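Local coordinates for protein ALKF (PDB 3ZBO) that is of unknown function but belongs to a family related to the HEAT-like repeat DNA glycosylases and has affinity for branched DNA structures, at residues 15-20 with 36-41; 57-62 with 72-77; 66-71 with 97-102. All coordinates share one frame; numbering follows the deposited sequence.

Contact 1 of 3, residues 15-20 with 36-41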
loop_
_atom_site.group_PDB
_atom_site.type_symbol
_atom_site.label_atom_id
_atom_site.label_comp_id
_atom_site.label_asym_id
_atom_site.label_seq_id
_atom_site.Cartn_x
_atom_site.Cartn_y
_atom_site.Cartn_z
ATOM N N GLU A 15 -20.480 14.085 -4.004
ATOM C CA GLU A 15 -20.852 12.988 -3.095
ATOM C C GLU A 15 -19.711 12.741 -2.087
ATOM O O GLU A 15 -19.953 12.498 -0.888
ATOM C CB GLU A 15 -21.221 11.731 -3.849
ATOM C CG GLU A 15 -22.387 11.974 -4.868
ATOM C CD GLU A 15 -23.202 10.726 -5.209
ATOM O OE1 GLU A 15 -22.780 9.593 -4.842
ATOM O OE2 GLU A 15 -24.289 10.896 -5.861
ATOM N N LEU A 16 -18.462 12.795 -2.557
ATOM C CA LEU A 16 -17.350 12.580 -1.626
ATOM C C LEU A 16 -17.226 13.706 -0.603
ATOM O O LEU A 16 -17.015 13.476 0.579
ATOM C CB LEU A 16 -16.031 12.448 -2.420
ATOM C CG LEU A 16 -15.865 11.173 -3.239
ATOM C CD1 LEU A 16 -14.482 11.237 -3.922
ATOM C CD2 LEU A 16 -15.947 9.929 -2.418
ATOM N N GLU A 17 -17.416 14.927 -1.028
ATOM C CA GLU A 17 -17.353 16.094 -0.121
ATOM C C GLU A 17 -18.441 15.936 0.909
ATOM O O GLU A 17 -18.198 16.178 2.088
ATOM C CB GLU A 17 -17.539 17.368 -0.925
ATOM C CG GLU A 17 -17.468 18.575 -0.058
ATOM C CD GLU A 17 -17.147 19.840 -0.834
ATOM O OE1 GLU A 17 -17.489 19.919 -2.016
ATOM O OE2 GLU A 17 -16.550 20.751 -0.230
ATOM N N ALA A 18 -19.610 15.434 0.489
ATOM C CA ALA A 18 -20.701 15.275 1.481
ATOM C C ALA A 18 -20.424 14.232 2.515
ATOM O O ALA A 18 -21.019 14.329 3.623
ATOM C CB ALA A 18 -22.025 14.922 0.770
ATOM N N LEU A 19 -19.611 13.204 2.171
ATOM C CA LEU A 19 -19.231 12.160 3.102
ATOM C C LEU A 19 -18.056 12.569 4.010
ATOM O O LEU A 19 -17.757 11.852 5.012
ATOM C CB LEU A 19 -18.859 10.857 2.388
ATOM C CG LEU A 19 -20.001 10.230 1.552
ATOM C CD1 LEU A 19 -19.489 9.198 0.504
ATOM C CD2 LEU A 19 -21.049 9.603 2.516
ATOM N N GLY A 20 -17.418 13.688 3.779
ATOM C CA GLY A 20 -16.193 14.079 4.555
ATOM C C GLY A 20 -16.596 14.369 6.015
ATOM O O GLY A 20 -17.707 14.932 6.275
ATOM N N PRO A 36 -6.314 19.935 -0.963
ATOM C CA PRO A 36 -7.679 19.635 -0.597
ATOM C C PRO A 36 -7.848 18.213 -0.146
ATOM O O PRO A 36 -7.286 17.285 -0.761
ATOM C CB PRO A 36 -8.447 19.871 -1.915
ATOM C CG PRO A 36 -7.492 19.533 -2.965
ATOM C CD PRO A 36 -6.073 19.843 -2.428
ATOM N N VAL A 37 -8.670 18.055 0.895
ATOM C CA VAL A 37 -8.947 16.734 1.452
ATOM C C VAL A 37 -10.258 16.839 2.180
ATOM O O VAL A 37 -10.516 17.862 2.874
ATOM C CB VAL A 37 -7.746 16.216 2.323
ATOM C CG1 VAL A 37 -7.449 17.179 3.449
ATOM C CG2 VAL A 37 -8.095 14.836 2.913
ATOM N N PHE A 38 -11.091 15.809 2.042
ATOM C CA PHE A 38 -12.366 15.868 2.680
ATOM C C PHE A 38 -12.455 14.998 3.940
ATOM O O PHE A 38 -13.251 15.332 4.869
ATOM C CB PHE A 38 -13.477 15.369 1.776
ATOM C CG PHE A 38 -13.644 16.098 0.448
ATOM C CD1 PHE A 38 -13.501 17.476 0.323
ATOM C CD2 PHE A 38 -13.923 15.335 -0.684
ATOM C CE1 PHE A 38 -13.722 18.122 -0.925
ATOM C CE2 PHE A 38 -14.118 15.969 -1.958
ATOM C CZ PHE A 38 -14.037 17.322 -2.039
ATOM N N GLY A 39 -11.707 13.883 4.000
ATOM C CA GLY A 39 -11.817 13.056 5.189
ATOM C C GLY A 39 -12.963 12.072 5.061
ATOM O O GLY A 39 -13.874 11.950 5.946
ATOM N N VAL A 40 -12.903 11.194 4.065
ATOM C CA VAL A 40 -13.972 10.199 3.857
ATOM C C VAL A 40 -13.590 8.828 4.376
ATOM O O VAL A 40 -12.583 8.270 3.957
ATOM C CB VAL A 40 -14.325 10.088 2.339
ATOM C CG1 VAL A 40 -15.424 9.035 2.094
ATOM C CG2 VAL A 40 -14.710 11.461 1.765
ATOM N N ALA A 41 -14.338 8.235 5.337
ATOM C CA ALA A 41 -13.999 6.906 5.783
ATOM C C ALA A 41 -14.212 5.976 4.620
ATOM O O ALA A 41 -15.220 6.080 3.897
ATOM C CB ALA A 41 -14.941 6.504 6.878
HETATM O O HOH W 1 -16.667 9.675 6.284
#
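Phe38 lays its ring on the last turn of helix 9-19. The residue over its face is Glu17, whose CA sits 3.6 Å from the centroid of the Phe38 ring, 15° off the ring normal. This is a CH-pi contact. A chi1 of -179° points Glu17 CG directly away from its own N, and the chain runs out extended along the outer end of the ring. Glu17 CB lies 3.7 Å from Phe38 CZ. The carboxylate plane is turned only 19° from the ring plane. Phe38 CD2 lies 3.5 Å from Glu17 N and also reaches Leu16 CB, at 4.0 Å.

Val40 packs on the same helix end. Its two methyls meet different residues: CG2 sits 3.3 Å from Leu16 O, and CG1 packs on Leu19 CB at 3.9 Å. At the helix end the backbones meet directly. Gly20 CA makes a CA-H...O contact of 3.4 Å to Gly39 O. One water links Leu19 O, to which it donates, and Ala41 N, from which it accepts.

The contact joins the end of helix 9-19 to the loop between helices 22-30 and 46-52. Asp69 of helix 68-77 accepts from the loop amides of Phe38, Gly39 and Val40. Leu16 and Leu19 also rest on Ile48 of helix 46-52.

Contact 2 of 3, residues 57-62 with 72-77; sequences ELAEEL and YFAGII
With chi1 at 62°, Ile77 tucks CG1 into the space flanked by its own N and C, and with chi2 extended its CD1 methyl extends to Leu58 and Leu62. Leu62, at chi1 -69°, turns CG away from its C atom and brings CD1 to within 3.8 Å of Ile77 CD1. The motif is an antiparallel pair of helices in a mainly helical fold, in a protein related to the HEAT-like repeat family. The axes of 57-62 and 72-77 run at 164° and approach to 8.1 Å.

Small side chains permit this close approach. Ala59 and Ala74 face each other, with Ala59 CA and Ala74 CA 4.1 Å apart. Ala74 CB sits 3.2 Å from Ala59 O and also leans on Leu62 CB. In return, Ala59 CB lies 3.5 Å from Ala74 O.

The larger groups fill the interface beside the alanines. Ile77 CD1 lies 3.7 Å from Leu58 CG, and the two side chains meet at a slant. Leu62 comes to Ile77 almost perpendicular, methyl to methyl. Met13 of helix 9-19 touches Leu62, and Ile52 of helix 46-52 touches Ile77. Leu62 CD1 meets the rim of the Phe73 ring in its plane, 3.8 Å from Phe73 CD2.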
loop_
_atom_site.group_PDB
_atom_site.type_symbol
_atom_site.label_atom_id
_atom_site.label_comp_id
_atom_site.label_asym_id
_atom_site.label_seq_id
_atom_site.Cartn_x
_atom_site.Cartn_y
_atom_site.Cartn_z
ATOM N N GLU A 57 -11.443 6.331 -17.134
ATOM C CA GLU A 57 -11.464 7.745 -17.446
ATOM C C GLU A 57 -11.784 8.604 -16.217
ATOM O O GLU A 57 -11.098 9.613 -15.971
ATOM C CB GLU A 57 -12.454 7.987 -18.585
ATOM C CG GLU A 57 -12.344 9.349 -19.213
ATOM C CD GLU A 57 -12.911 10.482 -18.419
ATOM O OE1 GLU A 57 -13.988 10.245 -17.789
ATOM O OE2 GLU A 57 -12.287 11.573 -18.370
ATOM N N LEU A 58 -12.822 8.192 -15.487
ATOM C CA LEU A 58 -13.240 8.927 -14.322
ATOM C C LEU A 58 -12.126 8.773 -13.248
ATOM O O LEU A 58 -11.824 9.813 -12.587
ATOM C CB LEU A 58 -14.497 8.284 -13.762
ATOM C CG LEU A 58 -15.079 8.955 -12.539
ATOM C CD1 LEU A 58 -15.243 10.498 -12.618
ATOM C CD2 LEU A 58 -16.474 8.294 -12.232
ATOM N N ALA A 59 -11.492 7.602 -13.186
ATOM C CA ALA A 59 -10.408 7.424 -12.202
ATOM C C ALA A 59 -9.302 8.422 -12.504
ATOM O O ALA A 59 -8.753 9.058 -11.528
ATOM C CB ALA A 59 -9.789 5.956 -12.234
ATOM N N GLU A 60 -9.020 8.603 -13.777
ATOM C CA GLU A 60 -7.958 9.565 -14.116
ATOM C C GLU A 60 -8.289 10.958 -13.713
ATOM O O GLU A 60 -7.398 11.704 -13.194
ATOM C CB GLU A 60 -7.552 9.529 -15.596
ATOM C CG GLU A 60 -6.920 8.236 -15.995
ATOM C CD GLU A 60 -5.487 7.994 -15.501
ATOM O OE1 GLU A 60 -4.855 8.974 -15.125
ATOM O OE2 GLU A 60 -5.016 6.892 -15.566
ATOM N N GLU A 61 -9.543 11.392 -13.972
ATOM C CA GLU A 61 -9.890 12.733 -13.553
ATOM C C GLU A 61 -9.878 12.919 -12.024
ATOM O O GLU A 61 -9.450 14.002 -11.561
ATOM C CB GLU A 61 -11.290 13.105 -14.086
ATOM C CG GLU A 61 -11.346 13.161 -15.583
ATOM C CD GLU A 61 -12.633 13.891 -16.078
ATOM O OE1 GLU A 61 -13.105 14.905 -15.483
ATOM O OE2 GLU A 61 -13.134 13.450 -17.156
ATOM N N LEU A 62 -10.329 11.897 -11.328
ATOM C CA LEU A 62 -10.360 11.969 -9.848
ATOM C C LEU A 62 -8.919 11.980 -9.354
ATOM O O LEU A 62 -8.605 12.795 -8.426
ATOM C CB LEU A 62 -11.119 10.782 -9.271
ATOM C CG LEU A 62 -12.598 10.867 -9.588
ATOM C CD1 LEU A 62 -13.195 9.558 -9.192
ATOM C CD2 LEU A 62 -13.250 11.976 -8.801
ATOM N N TYR A 72 -7.960 8.277 -3.561
ATOM C CA TYR A 72 -8.276 6.965 -3.026
ATOM C C TYR A 72 -9.417 6.340 -3.793
ATOM O O TYR A 72 -9.325 5.153 -4.181
ATOM C CB TYR A 72 -8.541 7.129 -1.482
ATOM C CG TYR A 72 -8.644 5.741 -0.883
ATOM C CD1 TYR A 72 -9.847 5.036 -0.943
ATOM C CD2 TYR A 72 -7.611 5.195 -0.175
ATOM C CE1 TYR A 72 -9.889 3.747 -0.375
ATOM C CE2 TYR A 72 -7.639 3.884 0.340
ATOM C CZ TYR A 72 -8.814 3.196 0.281
ATOM O OH TYR A 72 -8.845 1.890 0.787
ATOM N N PHE A 73 -10.481 7.089 -4.026
ATOM C CA PHE A 73 -11.612 6.508 -4.694
ATOM C C PHE A 73 -11.237 6.169 -6.161
ATOM O O PHE A 73 -11.683 5.150 -6.698
ATOM C CB PHE A 73 -12.793 7.520 -4.652
ATOM C CG PHE A 73 -14.045 6.949 -5.159
ATOM C CD1 PHE A 73 -14.651 5.960 -4.453
ATOM C CD2 PHE A 73 -14.573 7.365 -6.365
ATOM C CE1 PHE A 73 -15.827 5.318 -4.956
ATOM C CE2 PHE A 73 -15.787 6.749 -6.839
ATOM C CZ PHE A 73 -16.364 5.742 -6.120
ATOM N N ALA A 74 -10.400 7.000 -6.805
ATOM C CA ALA A 74 -9.961 6.696 -8.181
ATOM C C ALA A 74 -9.308 5.314 -8.192
ATOM O O ALA A 74 -9.512 4.507 -9.094
ATOM C CB ALA A 74 -8.955 7.710 -8.585
ATOM N N GLY A 75 -8.489 4.997 -7.149
ATOM C CA GLY A 75 -7.915 3.616 -7.146
ATOM C C GLY A 75 -8.995 2.531 -7.098
ATOM O O GLY A 75 -8.796 1.507 -7.748
ATOM N N ILE A 76 -10.083 2.708 -6.337
ATOM C CA ILE A 76 -11.079 1.665 -6.211
ATOM C C ILE A 76 -11.764 1.470 -7.523
ATOM O O ILE A 76 -12.119 0.288 -7.856
ATOM C CB ILE A 76 -12.049 2.083 -5.150
ATOM C CG1 ILE A 76 -11.388 1.944 -3.756
ATOM C CG2 ILE A 76 -13.365 1.176 -5.241
ATOM C CD1 ILE A 76 -12.126 2.836 -2.841
ATOM N N ILE A 77 -11.978 2.546 -8.292
ATOM C CA ILE A 77 -12.708 2.406 -9.573
ATOM C C ILE A 77 -11.829 2.243 -10.819
ATOM O O ILE A 77 -12.284 2.285 -11.979
ATOM C CB ILE A 77 -13.692 3.539 -9.840
ATOM C CG1 ILE A 77 -12.999 4.930 -9.955
ATOM C CG2 ILE A 77 -14.743 3.552 -8.720
ATOM C CD1 ILE A 77 -13.856 6.044 -10.595
#

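Contact 3 of 3, residues 66-71 with 97-102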
loop_
_atom_site.group_PDB
_atom_site.type_symbol
_atom_site.label_atom_id
_atom_site.label_comp_id
_atom_site.label_asym_id
_atom_site.label_seq_id
_atom_site.Cartn_x
_atom_site.Cartn_y
_atom_site.Cartn_z
ATOM N N GLY A 66 -5.675 15.842 -7.074
ATOM C CA GLY A 66 -4.781 16.036 -5.927
ATOM C C GLY A 66 -5.500 16.065 -4.590
ATOM O O GLY A 66 -4.824 16.361 -3.583
ATOM N N ASN A 67 -6.753 15.647 -4.546
ATOM C CA ASN A 67 -7.527 15.520 -3.325
ATOM C C ASN A 67 -7.439 14.064 -2.882
ATOM O O ASN A 67 -7.816 13.130 -3.602
ATOM C CB ASN A 67 -8.954 15.974 -3.606
ATOM C CG ASN A 67 -9.890 15.743 -2.425
ATOM O OD1 ASN A 67 -9.852 14.715 -1.738
ATOM N ND2 ASN A 67 -10.766 16.715 -2.185
ATOM N N TYR A 68 -6.821 13.836 -1.691
ATOM C CA TYR A 68 -6.568 12.497 -1.258
ATOM C C TYR A 68 -7.801 11.574 -1.359
ATOM O O TYR A 68 -7.729 10.407 -1.779
ATOM C CB TYR A 68 -6.033 12.453 0.209
ATOM C CG TYR A 68 -5.917 11.035 0.735
ATOM C CD1 TYR A 68 -4.973 10.130 0.227
ATOM C CD2 TYR A 68 -6.850 10.541 1.713
ATOM C CE1 TYR A 68 -4.914 8.825 0.650
ATOM C CE2 TYR A 68 -6.777 9.242 2.131
ATOM C CZ TYR A 68 -5.805 8.340 1.636
ATOM O OH TYR A 68 -5.723 7.048 2.006
ATOM N N ASP A 69 -8.963 12.059 -0.916
ATOM C CA ASP A 69 -10.096 11.117 -0.935
ATOM C C ASP A 69 -10.529 10.770 -2.338
ATOM O O ASP A 69 -10.921 9.609 -2.635
ATOM C CB ASP A 69 -11.300 11.721 -0.207
ATOM C CG ASP A 69 -10.982 11.977 1.274
ATOM O OD1 ASP A 69 -10.967 11.030 2.028
ATOM O OD2 ASP A 69 -10.723 13.138 1.591
ATOM N N ALA A 70 -10.494 11.788 -3.202
ATOM C CA ALA A 70 -10.799 11.493 -4.622
ATOM C C ALA A 70 -9.776 10.568 -5.251
ATOM O O ALA A 70 -10.138 9.712 -6.082
ATOM C CB ALA A 70 -10.814 12.824 -5.441
ATOM N N MET A 71 -8.532 10.773 -4.848
ATOM C CA MET A 71 -7.480 9.898 -5.354
ATOM C C MET A 71 -7.601 8.437 -4.852
ATOM O O MET A 71 -7.373 7.487 -5.608
ATOM C CB MET A 71 -6.102 10.417 -4.981
ATOM C CG MET A 71 -5.791 11.727 -5.642
ATOM S SD MET A 71 -4.412 12.630 -4.889
ATOM C CE MET A 71 -3.028 11.855 -5.783
ATOM N N PHE A 97 2.360 11.334 -0.450
ATOM C CA PHE A 97 2.678 10.769 0.857
ATOM C C PHE A 97 2.294 9.326 0.954
ATOM O O PHE A 97 1.646 8.810 0.026
ATOM C CB PHE A 97 2.023 11.636 2.014
ATOM C CG PHE A 97 0.514 11.397 2.226
ATOM C CD1 PHE A 97 -0.435 11.611 1.177
ATOM C CD2 PHE A 97 0.052 10.942 3.474
ATOM C CE1 PHE A 97 -1.854 11.454 1.405
ATOM C CE2 PHE A 97 -1.298 10.789 3.701
ATOM C CZ PHE A 97 -2.278 11.024 2.680
ATOM N N TYR A 98 2.670 8.656 2.064
ATOM C CA TYR A 98 2.584 7.192 2.058
ATOM C C TYR A 98 1.181 6.608 1.923
ATOM O O TYR A 98 1.066 5.488 1.425
ATOM C CB TYR A 98 3.273 6.614 3.320
ATOM C CG TYR A 98 2.404 6.741 4.570
ATOM C CD1 TYR A 98 2.485 7.940 5.331
ATOM C CD2 TYR A 98 1.542 5.732 4.952
ATOM C CE1 TYR A 98 1.679 8.113 6.498
ATOM C CE2 TYR A 98 0.704 5.856 6.086
ATOM C CZ TYR A 98 0.771 7.077 6.840
ATOM O OH TYR A 98 -0.059 7.188 7.979
ATOM N N MET A 99 0.131 7.324 2.320
ATOM C CA MET A 99 -1.159 6.622 2.199
ATOM C C MET A 99 -1.438 6.485 0.736
ATOM O O MET A 99 -2.115 5.507 0.331
ATOM C CB MET A 99 -2.262 7.455 2.819
ATOM C CG MET A 99 -2.112 7.486 4.360
ATOM S SD MET A 99 -3.513 8.346 5.185
ATOM C CE MET A 99 -4.610 6.971 5.283
ATOM N N LEU A 100 -1.035 7.441 -0.096
ATOM C CA LEU A 100 -1.202 7.317 -1.550
ATOM C C LEU A 100 -0.263 6.248 -2.143
ATOM O O LEU A 100 -0.715 5.408 -2.961
ATOM C CB LEU A 100 -0.991 8.691 -2.260
ATOM C CG LEU A 100 -2.157 9.617 -1.983
ATOM C CD1 LEU A 100 -1.702 11.000 -2.401
ATOM C CD2 LEU A 100 -3.429 9.222 -2.853
ATOM N N SER A 101 1.050 6.282 -1.792
ATOM C CA SER A 101 1.914 5.307 -2.382
ATOM C C SER A 101 1.513 3.892 -1.983
ATOM O O SER A 101 1.560 2.965 -2.809
ATOM C CB SER A 101 3.385 5.583 -2.035
ATOM O OG SER A 101 3.543 5.583 -0.615
ATOM N N ASP A 102 1.140 3.700 -0.704
ATOM C CA ASP A 102 1.090 2.313 -0.128
ATOM C C ASP A 102 -0.356 1.780 -0.224
ATOM O O ASP A 102 -0.498 0.568 -0.464
ATOM C CB ASP A 102 1.481 2.315 1.327
ATOM C CG ASP A 102 2.922 2.801 1.585
ATOM O OD1 ASP A 102 3.667 3.099 0.631
ATOM O OD2 ASP A 102 3.171 2.884 2.808
#
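Two helix starts meet here, in a mainly helical fold consistent with the HEAT-like repeat family. Tyr68, in the first turn of helix 68-77, packs on the first turn of helix 98-110 and on Phe97 at its N-cap position. A chi1 of 173° swings the Tyr68 ring away from its own N and carries it across to the second helix.

Phe97 comes over one face of that ring. The pair is an offset edge-to-face stack, with planes at 65° and centroids 5.4 Å apart. The leading edge is CE1 and CZ of Phe97, and CE1 lies 3.6 Å from Tyr68 CD1.

Leu100 approaches differently. Its CG lies at the edge of the Tyr68 ring, in its plane, and its CD2 is 3.6 Å from Tyr68 CD1. Leu100 CD2 also touches Met71 CB, again at 3.6 Å. The bent end of Met71 turns its CE to Leu100 CD1, 3.7 Å away. One leucine therefore fills the angle between Tyr68 and Met71.

Met99 closes on the hydroxyl end. Its CB packs on Tyr68 CE1, and its CE lies 3.5 Å from Tyr68 OH. The sulfur makes a Met-aromatic contact, oblique to the ring, with SD 4.8 Å from the Tyr68 centroid.

On the first helix, Asn67 caps the N terminus of 68-77 through OD1, with weak bonds from the amides of Asp69 and Ala70. On the helix 22-30 side, Tyr28 stacks edge-to-face with Tyr68 and touches Met99. Beyond helix 98-110 lies helix 128-144, where Ser132 OG hydrogen-bonds to Asp102 OD1 and Trp140 NE1 to Asp102 O, while Leu129 and Ala133 touch Ser101.

Overall arrangement
From the N terminus, contact 1 closes first. It returns the loop after helix 22-30 to the end of helix 9-19. Contact 2 opens only after that, and joins helix 56-63 to the next helix, 68-77. Contact 3 begins on the start of helix 68-77, between the two segments of contact 2, and closes on helix 98-110. Contacts 2 and 3 therefore cross, and helix 68-77 serves both. Contact 1 stands in series with the other two but touches each. Leu16 packs on Phe73, and Asn67 lies against the Phe38 ring. Together the three tie the N-terminal helices, through helix 68-77, to helix 98-110.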